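Local coordinates for protein 433aa long hypothetical phosphoribosylglycinamide formyl transferase (Pyrococcus horikoshii, PDB 2DWC) that belongs to the ATP-grasp family and holds adenosine-5'-diphosphate in a pocket, at residues V3-L7 and F219-I225; L74-E79 and E100-Y106; L95-F99 and A112-W116. One frame throughout, in Å; residues are numbered along the deposited sequence.

Overall arrangement
Contacts 2 and 3 lie on the same side of the chain's centre, within the preATP-grasp domain. They share helix 95-103 and have centres 11 Å apart: the helix packs on helix 71-81 in the first and on helix 112-118 in the second, and Glu102 OE2 probably accepts a hydrogen bond from Ala112 N at 2.8 Å. Contact 1, centred 22 Å from each of the others, ties the N-terminal loop to a beta turn of the ATP-grasp domain; its Met4 SD touches Gly105 O of contact 2 at 3.4 Å. The side chain of Thr115 in contact 3 is about 14 Å from bound ADP.

Contact 1: residues V3-L7 and F219-I225; sequences VMIKL and FDENGEI
Leu7 and Phe219 lie alongside each other, the leucine side chain running toward the turn and the ring running back the opposite way, and between them they carry most of this surface contact. With CG of Leu7 anti to the backbone N (chi1 173°), its two methyls reach over the type I turn Asp220-Gly223: CD1 packs on Phe219 CB at 3.6 Å and lies beside Asp220 O, while CD2 lies 3.6 Å from Glu221 O. Leu7 N stands 3.5 Å above the Phe219 ring plane, displaced toward the rim, whereas Ile5 O meets the ring edge near its plane, 3.6 Å from Phe219 CZ. A flat ring suits this place because it can take the Leu7 amide over its face and the Ile5 carbonyl at its edge. Farther out, Val3 points its branches at two partners, CG1 at Phe219 CZ and CG2 at Ile225 CD1, the latter at 3.7 Å. Leu273 touches Val3, Ile5 and Phe219, and Val363 of the second subunit packs on Leu7. The turn is braced from within: Asp220 OD1 accepts a hydrogen bond from Glu224 N at 3.0 Å, the donor coming from above the carboxylate plane, and Gly223 takes the positive phi (94°) that glycine tolerates easily. No hydrogen bond joins the two segments, so the N-terminal residues are held on the hairpin by apolar and ring contacts that depend on close fit of side chains.

Contact 2: residues L74-E79 and E100-Y106; sequences LWSVVE and EFEKDGY
A helix-to-helix contact, mostly aromatic and partly buried, joins helix 71-81 to the C-terminal end of helix 95-103 within the preATP-grasp domain. At its centre Trp75 and Phe101 form a T-shaped pair: the edge of Phe101 is directed at the indole face, with planes at 83° and CE1 of Phe101 3.5 Å from CD2 of Trp75. Tryptophan suits the place, pairing a broad face for Phe101 with an N-H for Glu100: NE1 donates to Glu100 OE1 at 2.8 Å, near the ring plane and on the anti side of the carboxylate. Glu100 reaches it with a chain extended beyond CG, while its OE2 forms a salt bridge with Lys71. Two-branched Val78 serves two rings by CH-pi contacts, CG2 3.7 Å from the Phe101 centroid and CG1 3.8 Å from that of Tyr106. Both helices cover the parallel sheet of this Rossmann-like domain, and Val78, Phe101 and Tyr106 all reach Ile86 on strand 85-88. Helix 95-103 ends in a Schellman motif with Gly105 at C-prime (phi 90°), closed by Tyr106 N to Phe101 O at 2.9 Å, and the chain then turns Tyr106 back against Val78. Beyond the rings, Glu79 OE2 and Asp104 OD2 lie 3.8 Å apart; one water donates to both, at 2.7 Å to Glu79 OE2 and 3.0 Å to Asp104 OD2, and accepts from Tyr106 OH. This bridging water probably eases the repulsion between the two carboxylates.

Contact 3: residues L95-F99 and A112-W116; sequences LDALF and ARATW
Phe99 lays one face of its ring over the methyl of Ala112, whose CB sits 4.0 Å from the ring centroid in a CH-pi contact, displaced toward the rim. The edge of the same ring is directed at the face of the five-membered ring of Trp116 in a T-shaped pair, centroids 5.4 Å apart and planes at 76°, and Phe99 CZ touches Trp116 CB at 3.7 Å. The indole stands beside Phe99 because Trp116 swings its CG away from its own amide nitrogen (chi1 170°), and Arg123 adds a cation-pi contact to it. These residues join two nearly antiparallel helices of the preATP-grasp domain, 95-103 and 112-118; the axes of residues 95-99 and 112-116 pass 9.2 Å apart, at 161° between their N-to-C directions. Ala112 suits the tight end, where its CA comes within 5.3 Å of Phe99 CA and a small methyl fits against Leu98 CB as well. At the other end the branches of Leu95 divide: CD1 meets the Trp116 ring at its edge, and CD2 packs on Thr115 CG2 at 3.7 Å. Thr115 is suitably two-sided, offering CG2 to the leucines Leu95 and Leu98 while its OG1 hydrogen-bonds Arg295.

Contact 1: residues V3-L7 and F219-I225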
ATOM      1  N   VAL B   3      -8.412 -19.812 -20.446  1.00 16.07           N
ATOM      2  CA  VAL B   3      -7.532 -18.652 -20.192  1.00 18.83           C
ATOM      3  C   VAL B   3      -6.702 -18.330 -21.437  1.00 21.51           C
ATOM      4  O   VAL B   3      -5.989 -19.204 -21.966  1.00 18.16           O
ATOM      5  CB  VAL B   3      -6.581 -18.978 -19.017  1.00 16.96           C
ATOM      6  CG1 VAL B   3      -5.497 -17.916 -18.884  1.00 15.53           C
ATOM      7  CG2 VAL B   3      -7.362 -19.152 -17.726  1.00 17.77           C
ATOM      8  N   MET B   4      -6.757 -17.079 -21.903  1.00 17.19           N
ATOM      9  CA  MET B   4      -6.051 -16.708 -23.117  1.00 20.17           C
ATOM     10  C   MET B   4      -4.657 -16.172 -22.926  1.00 19.26           C
ATOM     11  O   MET B   4      -3.968 -15.987 -23.927  1.00 20.61           O
ATOM     12  CB  MET B   4      -6.874 -15.702 -23.939  1.00 21.67           C
ATOM     13  CG  MET B   4      -7.010 -14.327 -23.253  1.00 17.59           C
ATOM     14  SD  MET B   4      -7.968 -13.274 -24.431  1.00 22.81           S
ATOM     15  CE  MET B   4      -9.574 -14.039 -24.221  1.00 19.83           C
ATOM     16  N   ILE B   5      -4.227 -15.898 -21.672  1.00 14.86           N
ATOM     17  CA  ILE B   5      -2.863 -15.429 -21.485  1.00 13.87           C
ATOM     18  C   ILE B   5      -2.013 -16.619 -20.961  1.00 21.19           C
ATOM     19  O   ILE B   5      -2.511 -17.719 -20.852  1.00 22.75           O
ATOM     20  CB  ILE B   5      -2.758 -14.281 -20.460  1.00 17.83           C
ATOM     21  CG1 ILE B   5      -3.275 -14.722 -19.081  1.00 18.15           C
ATOM     22  CG2 ILE B   5      -3.620 -13.076 -20.936  1.00 19.15           C
ATOM     23  CD1 ILE B   5      -2.769 -13.760 -17.914  1.00 17.81           C
ATOM     24  N   LYS B   6      -0.737 -16.387 -20.693  1.00 17.56           N
ATOM     25  CA  LYS B   6       0.118 -17.450 -20.191  1.00 22.14           C
ATOM     26  C   LYS B   6       0.958 -16.942 -19.032  1.00 23.24           C
ATOM     27  O   LYS B   6       0.916 -15.760 -18.663  1.00 19.07           O
ATOM     28  CB  LYS B   6       1.035 -17.947 -21.284  1.00 21.41           C
ATOM     29  CG  LYS B   6       1.905 -16.832 -21.858  1.00 25.69           C
ATOM     30  CD  LYS B   6       2.551 -17.299 -23.160  1.00 43.43           C
ATOM     31  CE  LYS B   6       3.226 -16.146 -23.879  1.00 51.59           C
ATOM     32  NZ  LYS B   6       4.314 -15.595 -23.031  1.00 52.27           N
ATOM     33  N   LEU B   7       1.719 -17.852 -18.445  1.00 20.38           N
ATOM     34  CA  LEU B   7       2.603 -17.504 -17.322  1.00 20.06           C
ATOM     35  C   LEU B   7       3.535 -16.381 -17.790  1.00 19.60           C
ATOM     36  O   LEU B   7       4.156 -16.436 -18.892  1.00 18.72           O
ATOM     37  CB  LEU B   7       3.411 -18.773 -16.912  1.00 16.98           C
ATOM     38  CG  LEU B   7       4.516 -18.584 -15.853  1.00 17.49           C
ATOM     39  CD1 LEU B   7       3.948 -18.368 -14.482  1.00 17.40           C
ATOM     40  CD2 LEU B   7       5.386 -19.852 -15.830  1.00 22.33           C
ATOM     41  N   PHE B 219      -1.288 -19.032 -12.225  1.00 15.46           N
ATOM     42  CA  PHE B 219      -0.274 -19.943 -12.762  1.00 18.83           C
ATOM     43  C   PHE B 219       0.746 -20.286 -11.698  1.00 20.28           C
ATOM     44  O   PHE B 219       1.106 -19.448 -10.852  1.00 19.59           O
ATOM     45  CB  PHE B 219       0.507 -19.291 -13.910  1.00 15.70           C
ATOM     46  CG  PHE B 219      -0.276 -19.186 -15.199  1.00 22.52           C
ATOM     47  CD1 PHE B 219      -0.737 -20.340 -15.855  1.00 19.30           C
ATOM     48  CD2 PHE B 219      -0.617 -17.931 -15.719  1.00 20.29           C
ATOM     49  CE1 PHE B 219      -1.532 -20.248 -17.003  1.00 23.87           C
ATOM     50  CE2 PHE B 219      -1.417 -17.827 -16.868  1.00 18.70           C
ATOM     51  CZ  PHE B 219      -1.878 -19.003 -17.513  1.00 19.74           C
ATOM     52  N   ASP B 220       1.201 -21.532 -11.728  1.00 22.56           N
ATOM     53  CA  ASP B 220       2.275 -21.947 -10.837  1.00 23.12           C
ATOM     54  C   ASP B 220       3.550 -21.793 -11.637  1.00 24.75           C
ATOM     55  O   ASP B 220       3.538 -21.431 -12.825  1.00 21.09           O
ATOM     56  CB  ASP B 220       2.094 -23.405 -10.336  1.00 29.00           C
ATOM     57  CG  ASP B 220       2.130 -24.464 -11.460  1.00 37.30           C
ATOM     58  OD1 ASP B 220       2.635 -24.211 -12.581  1.00 35.51           O
ATOM     59  OD2 ASP B 220       1.663 -25.596 -11.193  1.00 37.01           O
ATOM     60  N   GLU B 221       4.684 -22.063 -10.994  1.00 24.97           N
ATOM     61  CA  GLU B 221       5.953 -21.886 -11.660  1.00 25.13           C
ATOM     62  C   GLU B 221       6.137 -22.724 -12.915  1.00 27.18           C
ATOM     63  O   GLU B 221       6.936 -22.375 -13.784  1.00 29.48           O
ATOM     64  CB  GLU B 221       7.090 -22.154 -10.656  1.00 28.65           C
ATOM     65  CG  GLU B 221       8.324 -21.357 -10.911  1.00 37.34           C
ATOM     66  CD  GLU B 221       9.383 -21.535  -9.819  1.00 40.79           C
ATOM     67  OE1 GLU B 221       9.051 -22.049  -8.726  1.00 46.11           O
ATOM     68  OE2 GLU B 221      10.546 -21.148 -10.060  1.00 45.93           O
ATOM     69  N   ASN B 222       5.402 -23.829 -13.015  1.00 28.51           N
ATOM     70  CA  ASN B 222       5.489 -24.698 -14.187  1.00 35.07           C
ATOM     71  C   ASN B 222       4.595 -24.261 -15.329  1.00 34.64           C
ATOM     72  O   ASN B 222       4.594 -24.878 -16.385  1.00 34.38           O
ATOM     73  CB  ASN B 222       5.128 -26.142 -13.835  1.00 41.74           C
ATOM     74  CG  ASN B 222       5.989 -26.692 -12.739  1.00 55.89           C
ATOM     75  OD1 ASN B 222       7.218 -26.551 -12.773  1.00 61.68           O
ATOM     76  ND2 ASN B 222       5.359 -27.331 -11.750  1.00 62.88           N
ATOM     77  N   GLY B 223       3.814 -23.212 -15.128  1.00 25.58           N
ATOM     78  CA  GLY B 223       2.969 -22.781 -16.222  1.00 22.52           C
ATOM     79  C   GLY B 223       1.572 -23.360 -16.204  1.00 22.33           C
ATOM     80  O   GLY B 223       0.820 -23.122 -17.124  1.00 23.53           O
ATOM     81  N   GLU B 224       1.231 -24.146 -15.188  1.00 21.32           N
ATOM     82  CA  GLU B 224      -0.132 -24.691 -15.106  1.00 23.89           C
ATOM     83  C   GLU B 224      -0.943 -23.889 -14.115  1.00 19.54           C
ATOM     84  O   GLU B 224      -0.399 -23.235 -13.248  1.00 23.96           O
ATOM     85  CB  GLU B 224      -0.103 -26.138 -14.655  1.00 36.70           C
ATOM     86  CG  GLU B 224       0.666 -26.951 -15.645  1.00 40.04           C
ATOM     87  CD  GLU B 224       0.802 -28.383 -15.230  1.00 54.47           C
ATOM     88  OE1 GLU B 224       0.747 -28.665 -14.004  1.00 56.51           O
ATOM     89  OE2 GLU B 224       0.978 -29.214 -16.149  1.00 62.38           O
ATOM     90  N   ILE B 225      -2.252 -23.981 -14.224  1.00 18.64           N
ATOM     91  CA  ILE B 225      -3.088 -23.244 -13.298  1.00 18.22           C
ATOM     92  C   ILE B 225      -3.336 -24.005 -12.001  1.00 24.43           C
ATOM     93  O   ILE B 225      -3.639 -25.214 -12.016  1.00 23.47           O
ATOM     94  CB  ILE B 225      -4.413 -22.891 -13.964  1.00 18.60           C
ATOM     95  CG1 ILE B 225      -4.119 -22.040 -15.200  1.00 17.25           C
ATOM     96  CG2 ILE B 225      -5.351 -22.180 -12.956  1.00 24.01           C
ATOM     97  CD1 ILE B 225      -5.360 -21.795 -16.023  1.00 25.24           C
TER

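Contact 2: residues L74-E79 and E100-Y106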
ATOM      1  N   LEU B  74     -18.025   1.108 -23.632  1.00 18.89           N
ATOM      2  CA  LEU B  74     -16.977   0.189 -23.210  1.00 18.21           C
ATOM      3  C   LEU B  74     -16.102  -0.238 -24.379  1.00 17.14           C
ATOM      4  O   LEU B  74     -14.867  -0.327 -24.237  1.00 14.41           O
ATOM      5  CB  LEU B  74     -17.582  -1.048 -22.497  1.00 19.17           C
ATOM      6  CG  LEU B  74     -18.383  -0.715 -21.215  1.00 19.15           C
ATOM      7  CD1 LEU B  74     -18.917  -2.032 -20.612  1.00 20.02           C
ATOM      8  CD2 LEU B  74     -17.499   0.018 -20.184  1.00 19.58           C
ATOM      9  N   TRP B  75     -16.692  -0.505 -25.542  1.00 13.39           N
ATOM     10  CA  TRP B  75     -15.848  -0.893 -26.666  1.00 14.45           C
ATOM     11  C   TRP B  75     -14.893   0.245 -27.090  1.00 12.79           C
ATOM     12  O   TRP B  75     -13.762   0.039 -27.508  1.00 15.33           O
ATOM     13  CB  TRP B  75     -16.722  -1.283 -27.872  1.00 19.18           C
ATOM     14  CG  TRP B  75     -16.760  -2.780 -28.101  1.00 16.52           C
ATOM     15  CD1 TRP B  75     -17.868  -3.584 -28.072  1.00 18.80           C
ATOM     16  CD2 TRP B  75     -15.641  -3.634 -28.401  1.00 17.60           C
ATOM     17  NE1 TRP B  75     -17.504  -4.897 -28.359  1.00 15.56           N
ATOM     18  CE2 TRP B  75     -16.145  -4.949 -28.556  1.00 19.70           C
ATOM     19  CE3 TRP B  75     -14.265  -3.415 -28.559  1.00 17.42           C
ATOM     20  CZ2 TRP B  75     -15.309  -6.036 -28.862  1.00 20.28           C
ATOM     21  CZ3 TRP B  75     -13.431  -4.500 -28.865  1.00 21.28           C
ATOM     22  CH2 TRP B  75     -13.969  -5.794 -29.011  1.00 20.97           C
ATOM     23  N   SER B  76     -15.379   1.476 -27.003  1.00 15.25           N
ATOM     24  CA  SER B  76     -14.540   2.593 -27.408  1.00 14.93           C
ATOM     25  C   SER B  76     -13.320   2.630 -26.489  1.00 15.85           C
ATOM     26  O   SER B  76     -12.179   2.797 -26.918  1.00 13.93           O
ATOM     27  CB  SER B  76     -15.343   3.922 -27.306  1.00 15.59           C
ATOM     28  OG  SER B  76     -14.512   5.008 -27.664  1.00 16.07           O
ATOM     29  N   VAL B  77     -13.552   2.426 -25.203  1.00 14.24           N
ATOM     30  CA  VAL B  77     -12.426   2.431 -24.275  1.00 13.10           C
ATOM     31  C   VAL B  77     -11.483   1.247 -24.540  1.00 13.75           C
ATOM     32  O   VAL B  77     -10.262   1.399 -24.585  1.00 14.04           O
ATOM     33  CB  VAL B  77     -12.944   2.343 -22.811  1.00 14.88           C
ATOM     34  CG1 VAL B  77     -11.722   2.310 -21.851  1.00 16.52           C
ATOM     35  CG2 VAL B  77     -13.833   3.586 -22.503  1.00 14.97           C
ATOM     36  N   VAL B  78     -12.046   0.064 -24.688  1.00 13.95           N
ATOM     37  CA  VAL B  78     -11.197  -1.120 -24.925  1.00 13.22           C
ATOM     38  C   VAL B  78     -10.405  -0.989 -26.233  1.00 15.76           C
ATOM     39  O   VAL B  78      -9.204  -1.283 -26.266  1.00 16.49           O
ATOM     40  CB  VAL B  78     -12.041  -2.429 -24.934  1.00 14.69           C
ATOM     41  CG1 VAL B  78     -11.162  -3.633 -25.434  1.00 14.51           C
ATOM     42  CG2 VAL B  78     -12.591  -2.703 -23.496  1.00 17.23           C
ATOM     43  N   GLU B  79     -11.030  -0.493 -27.299  1.00 13.49           N
ATOM     44  CA  GLU B  79     -10.285  -0.355 -28.527  1.00 14.05           C
ATOM     45  C   GLU B  79      -9.173   0.671 -28.416  1.00 15.54           C
ATOM     46  O   GLU B  79      -8.100   0.535 -29.027  1.00 17.14           O
ATOM     47  CB  GLU B  79     -11.204   0.019 -29.697  1.00 18.54           C
ATOM     48  CG  GLU B  79     -11.873  -1.150 -30.321  1.00 29.03           C
ATOM     49  CD  GLU B  79     -10.847  -2.101 -30.996  1.00 27.79           C
ATOM     50  OE1 GLU B  79      -9.884  -1.616 -31.639  1.00 31.77           O
ATOM     51  OE2 GLU B  79     -11.031  -3.325 -30.867  1.00 48.48           O
ATOM     52  N   GLU B 100     -18.023 -10.068 -25.880  1.00 17.78           N
ATOM     53  CA  GLU B 100     -17.455  -9.649 -27.167  1.00 18.59           C
ATOM     54  C   GLU B 100     -15.948  -9.347 -27.058  1.00 16.19           C
ATOM     55  O   GLU B 100     -15.174  -9.675 -27.960  1.00 17.77           O
ATOM     56  CB  GLU B 100     -18.189  -8.421 -27.678  1.00 16.19           C
ATOM     57  CG  GLU B 100     -19.596  -8.765 -28.158  1.00 19.13           C
ATOM     58  CD  GLU B 100     -20.366  -7.592 -28.691  1.00 30.21           C
ATOM     59  OE1 GLU B 100     -19.747  -6.532 -28.985  1.00 27.15           O
ATOM     60  OE2 GLU B 100     -21.607  -7.749 -28.817  1.00 26.92           O
ATOM     61  N   PHE B 101     -15.536  -8.712 -25.950  1.00 17.10           N
ATOM     62  CA  PHE B 101     -14.110  -8.412 -25.764  1.00 14.94           C
ATOM     63  C   PHE B 101     -13.311  -9.714 -25.818  1.00 14.90           C
ATOM     64  O   PHE B 101     -12.247  -9.809 -26.446  1.00 16.91           O
ATOM     65  CB  PHE B 101     -13.808  -7.741 -24.402  1.00 17.06           C
ATOM     66  CG  PHE B 101     -14.561  -6.438 -24.153  1.00 14.90           C
ATOM     67  CD1 PHE B 101     -14.916  -5.612 -25.229  1.00 20.26           C
ATOM     68  CD2 PHE B 101     -14.910  -6.056 -22.852  1.00 15.00           C
ATOM     69  CE1 PHE B 101     -15.644  -4.388 -24.998  1.00 17.02           C
ATOM     70  CE2 PHE B 101     -15.639  -4.834 -22.600  1.00 17.76           C
ATOM     71  CZ  PHE B 101     -16.003  -4.010 -23.705  1.00 14.92           C
ATOM     72  N   GLU B 102     -13.810 -10.696 -25.089  1.00 18.56           N
ATOM     73  CA  GLU B 102     -13.105 -11.995 -25.000  1.00 17.77           C
ATOM     74  C   GLU B 102     -13.025 -12.666 -26.351  1.00 21.64           C
ATOM     75  O   GLU B 102     -11.962 -13.199 -26.734  1.00 19.95           O
ATOM     76  CB  GLU B 102     -13.870 -12.820 -23.946  1.00 24.54           C
ATOM     77  CG  GLU B 102     -13.382 -14.158 -23.577  1.00 27.67           C
ATOM     78  CD  GLU B 102     -14.256 -14.667 -22.439  1.00 21.96           C
ATOM     79  OE1 GLU B 102     -15.395 -15.130 -22.732  1.00 23.31           O
ATOM     80  OE2 GLU B 102     -13.818 -14.546 -21.263  1.00 18.84           O
ATOM     81  N   LYS B 103     -14.144 -12.641 -27.086  1.00 19.50           N
ATOM     82  CA  LYS B 103     -14.186 -13.218 -28.424  1.00 24.43           C
ATOM     83  C   LYS B 103     -13.191 -12.563 -29.349  1.00 28.29           C
ATOM     84  O   LYS B 103     -12.665 -13.188 -30.269  1.00 27.58           O
ATOM     85  CB  LYS B 103     -15.606 -13.078 -29.012  1.00 26.65           C
ATOM     86  CG  LYS B 103     -16.348 -14.368 -29.183  1.00 41.58           C
ATOM     87  CD  LYS B 103     -17.783 -14.122 -29.674  1.00 43.64           C
ATOM     88  CE  LYS B 103     -17.822 -13.112 -30.838  1.00 49.15           C
ATOM     89  NZ  LYS B 103     -17.184 -13.588 -32.120  1.00 49.83           N
ATOM     90  N   ASP B 104     -12.909 -11.288 -29.098  1.00 21.18           N
ATOM     91  CA  ASP B 104     -11.972 -10.533 -29.913  1.00 18.16           C
ATOM     92  C   ASP B 104     -10.544 -10.596 -29.399  1.00 21.96           C
ATOM     93  O   ASP B 104      -9.691  -9.828 -29.841  1.00 22.59           O
ATOM     94  CB  ASP B 104     -12.436  -9.061 -29.971  1.00 24.79           C
ATOM     95  CG  ASP B 104     -11.774  -8.269 -31.084  1.00 37.52           C
ATOM     96  OD1 ASP B 104     -11.677  -8.795 -32.206  1.00 45.52           O
ATOM     97  OD2 ASP B 104     -11.370  -7.100 -30.852  1.00 33.33           O
ATOM     98  N   GLY B 105     -10.299 -11.464 -28.422  1.00 23.78           N
ATOM     99  CA  GLY B 105      -8.955 -11.635 -27.918  1.00 18.84           C
ATOM    100  C   GLY B 105      -8.486 -10.759 -26.756  1.00 19.09           C
ATOM    101  O   GLY B 105      -7.276 -10.653 -26.545  1.00 21.24           O
ATOM    102  N   TYR B 106      -9.403 -10.098 -26.039  1.00 16.85           N
ATOM    103  CA  TYR B 106      -8.974  -9.310 -24.880  1.00 14.12           C
ATOM    104  C   TYR B 106      -9.320 -10.136 -23.670  1.00 14.21           C
ATOM    105  O   TYR B 106     -10.442 -10.672 -23.581  1.00 19.00           O
ATOM    106  CB  TYR B 106      -9.734  -7.980 -24.787  1.00 17.63           C
ATOM    107  CG  TYR B 106      -9.346  -7.063 -25.907  1.00 14.81           C
ATOM    108  CD1 TYR B 106     -10.141  -6.959 -27.042  1.00 22.59           C
ATOM    109  CD2 TYR B 106      -8.143  -6.355 -25.867  1.00 20.79           C
ATOM    110  CE1 TYR B 106      -9.758  -6.185 -28.121  1.00 26.41           C
ATOM    111  CE2 TYR B 106      -7.755  -5.553 -26.963  1.00 23.35           C
ATOM    112  CZ  TYR B 106      -8.572  -5.492 -28.068  1.00 28.05           C
ATOM    113  OH  TYR B 106      -8.200  -4.727 -29.143  1.00 32.96           O
TER
HETATM  114  O   HOH W   1      -9.357  -5.156 -31.978  1.00 53.81           O

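Contact 3: residues L95-F99 and A112-W116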
ATOM      1  N   LEU B  95     -23.039  -7.094 -19.992  1.00 18.57           N
ATOM      2  CA  LEU B  95     -22.483  -8.454 -20.132  1.00 20.31           C
ATOM      3  C   LEU B  95     -22.155  -8.858 -21.567  1.00 25.52           C
ATOM      4  O   LEU B  95     -21.158  -9.543 -21.813  1.00 19.81           O
ATOM      5  CB  LEU B  95     -23.438  -9.476 -19.480  1.00 21.92           C
ATOM      6  CG  LEU B  95     -23.854  -9.202 -18.038  1.00 28.84           C
ATOM      7  CD1 LEU B  95     -24.978 -10.206 -17.664  1.00 33.79           C
ATOM      8  CD2 LEU B  95     -22.648  -9.310 -17.075  1.00 28.26           C
ATOM      9  N   ASP B  96     -22.970  -8.450 -22.538  1.00 18.81           N
ATOM     10  CA  ASP B  96     -22.633  -8.756 -23.926  1.00 20.71           C
ATOM     11  C   ASP B  96     -21.251  -8.160 -24.266  1.00 23.60           C
ATOM     12  O   ASP B  96     -20.483  -8.729 -25.020  1.00 20.08           O
ATOM     13  CB  ASP B  96     -23.652  -8.133 -24.903  1.00 23.93           C
ATOM     14  CG  ASP B  96     -24.962  -8.916 -24.972  1.00 36.50           C
ATOM     15  OD1 ASP B  96     -25.048 -10.002 -24.370  1.00 28.58           O
ATOM     16  OD2 ASP B  96     -25.905  -8.435 -25.626  1.00 33.78           O
ATOM     17  N   ALA B  97     -20.955  -6.980 -23.738  1.00 18.94           N
ATOM     18  CA  ALA B  97     -19.667  -6.375 -24.050  1.00 15.57           C
ATOM     19  C   ALA B  97     -18.528  -7.273 -23.595  1.00 17.45           C
ATOM     20  O   ALA B  97     -17.557  -7.476 -24.323  1.00 17.81           O
ATOM     21  CB  ALA B  97     -19.526  -4.971 -23.361  1.00 16.16           C
ATOM     22  N   LEU B  98     -18.621  -7.755 -22.355  1.00 18.94           N
ATOM     23  CA  LEU B  98     -17.564  -8.627 -21.831  1.00 16.82           C
ATOM     24  C   LEU B  98     -17.371  -9.855 -22.735  1.00 16.44           C
ATOM     25  O   LEU B  98     -16.233 -10.241 -23.033  1.00 16.33           O
ATOM     26  CB  LEU B  98     -17.883  -9.041 -20.374  1.00 17.81           C
ATOM     27  CG  LEU B  98     -17.989  -7.903 -19.351  1.00 19.82           C
ATOM     28  CD1 LEU B  98     -18.265  -8.515 -17.932  1.00 22.79           C
ATOM     29  CD2 LEU B  98     -16.696  -7.068 -19.342  1.00 16.98           C
ATOM     30  N   PHE B  99     -18.458 -10.465 -23.200  1.00 16.87           N
ATOM     31  CA  PHE B  99     -18.288 -11.652 -24.044  1.00 17.23           C
ATOM     32  C   PHE B  99     -17.662 -11.255 -25.364  1.00 17.04           C
ATOM     33  O   PHE B  99     -16.857 -12.003 -25.906  1.00 18.51           O
ATOM     34  CB  PHE B  99     -19.641 -12.348 -24.344  1.00 16.92           C
ATOM     35  CG  PHE B  99     -20.194 -13.161 -23.179  1.00 19.17           C
ATOM     36  CD1 PHE B  99     -21.252 -12.695 -22.413  1.00 20.38           C
ATOM     37  CD2 PHE B  99     -19.659 -14.415 -22.893  1.00 23.78           C
ATOM     38  CE1 PHE B  99     -21.783 -13.458 -21.388  1.00 23.83           C
ATOM     39  CE2 PHE B  99     -20.187 -15.203 -21.852  1.00 20.49           C
ATOM     40  CZ  PHE B  99     -21.239 -14.730 -21.111  1.00 20.21           C
ATOM     41  N   ALA B 112     -15.573 -14.028 -19.090  1.00 17.20           N
ATOM     42  CA  ALA B 112     -16.845 -13.320 -19.187  1.00 20.48           C
ATOM     43  C   ALA B 112     -18.006 -14.126 -18.595  1.00 19.93           C
ATOM     44  O   ALA B 112     -18.867 -13.593 -17.908  1.00 19.07           O
ATOM     45  CB  ALA B 112     -17.121 -12.971 -20.683  1.00 17.04           C
ATOM     46  N   ARG B 113     -17.994 -15.433 -18.829  1.00 18.55           N
ATOM     47  CA  ARG B 113     -19.082 -16.281 -18.354  1.00 20.05           C
ATOM     48  C   ARG B 113     -19.270 -16.244 -16.838  1.00 21.39           C
ATOM     49  O   ARG B 113     -20.403 -16.256 -16.338  1.00 20.71           O
ATOM     50  CB  ARG B 113     -18.837 -17.716 -18.851  1.00 20.39           C
ATOM     51  CG  ARG B 113     -19.976 -18.682 -18.440  1.00 28.24           C
ATOM     52  CD  ARG B 113     -20.094 -19.848 -19.410  1.00 43.74           C
ATOM     53  NE  ARG B 113     -21.398 -20.524 -19.299  1.00 55.11           N
ATOM     54  CZ  ARG B 113     -21.699 -21.420 -18.360  1.00 54.67           C
ATOM     55  NH1 ARG B 113     -20.788 -21.762 -17.461  1.00 57.21           N
ATOM     56  NH2 ARG B 113     -22.919 -21.949 -18.294  1.00 50.00           N
ATOM     57  N   ALA B 114     -18.167 -16.146 -16.088  1.00 21.37           N
ATOM     58  CA  ALA B 114     -18.287 -16.116 -14.626  1.00 24.86           C
ATOM     59  C   ALA B 114     -19.105 -14.954 -14.125  1.00 26.45           C
ATOM     60  O   ALA B 114     -19.884 -15.106 -13.197  1.00 21.23           O
ATOM     61  CB  ALA B 114     -16.879 -16.112 -13.947  1.00 21.72           C
ATOM     62  N   THR B 115     -18.940 -13.779 -14.727  1.00 18.69           N
ATOM     63  CA  THR B 115     -19.713 -12.625 -14.289  1.00 19.56           C
ATOM     64  C   THR B 115     -21.168 -12.808 -14.676  1.00 22.25           C
ATOM     65  O   THR B 115     -22.079 -12.503 -13.890  1.00 25.64           O
ATOM     66  CB  THR B 115     -19.130 -11.337 -14.890  1.00 23.40           C
ATOM     67  OG1 THR B 115     -17.855 -11.121 -14.279  1.00 25.09           O
ATOM     68  CG2 THR B 115     -20.024 -10.111 -14.615  1.00 26.55           C
ATOM     69  N   TRP B 116     -21.390 -13.373 -15.848  1.00 20.56           N
ATOM     70  CA  TRP B 116     -22.761 -13.587 -16.315  1.00 19.74           C
ATOM     71  C   TRP B 116     -23.468 -14.640 -15.442  1.00 26.64           C
ATOM     72  O   TRP B 116     -24.656 -14.505 -15.158  1.00 25.62           O
ATOM     73  CB  TRP B 116     -22.695 -14.000 -17.791  1.00 23.94           C
ATOM     74  CG  TRP B 116     -23.962 -14.481 -18.388  1.00 27.41           C
ATOM     75  CD1 TRP B 116     -24.935 -13.726 -18.993  1.00 28.28           C
ATOM     76  CD2 TRP B 116     -24.350 -15.847 -18.539  1.00 24.56           C
ATOM     77  NE1 TRP B 116     -25.913 -14.553 -19.520  1.00 28.66           N
ATOM     78  CE2 TRP B 116     -25.574 -15.859 -19.257  1.00 30.59           C
ATOM     79  CE3 TRP B 116     -23.777 -17.067 -18.146  1.00 32.79           C
ATOM     80  CZ2 TRP B 116     -26.230 -17.047 -19.588  1.00 36.03           C
ATOM     81  CZ3 TRP B 116     -24.438 -18.254 -18.481  1.00 35.12           C
ATOM     82  CH2 TRP B 116     -25.644 -18.227 -19.190  1.00 33.18           C
TER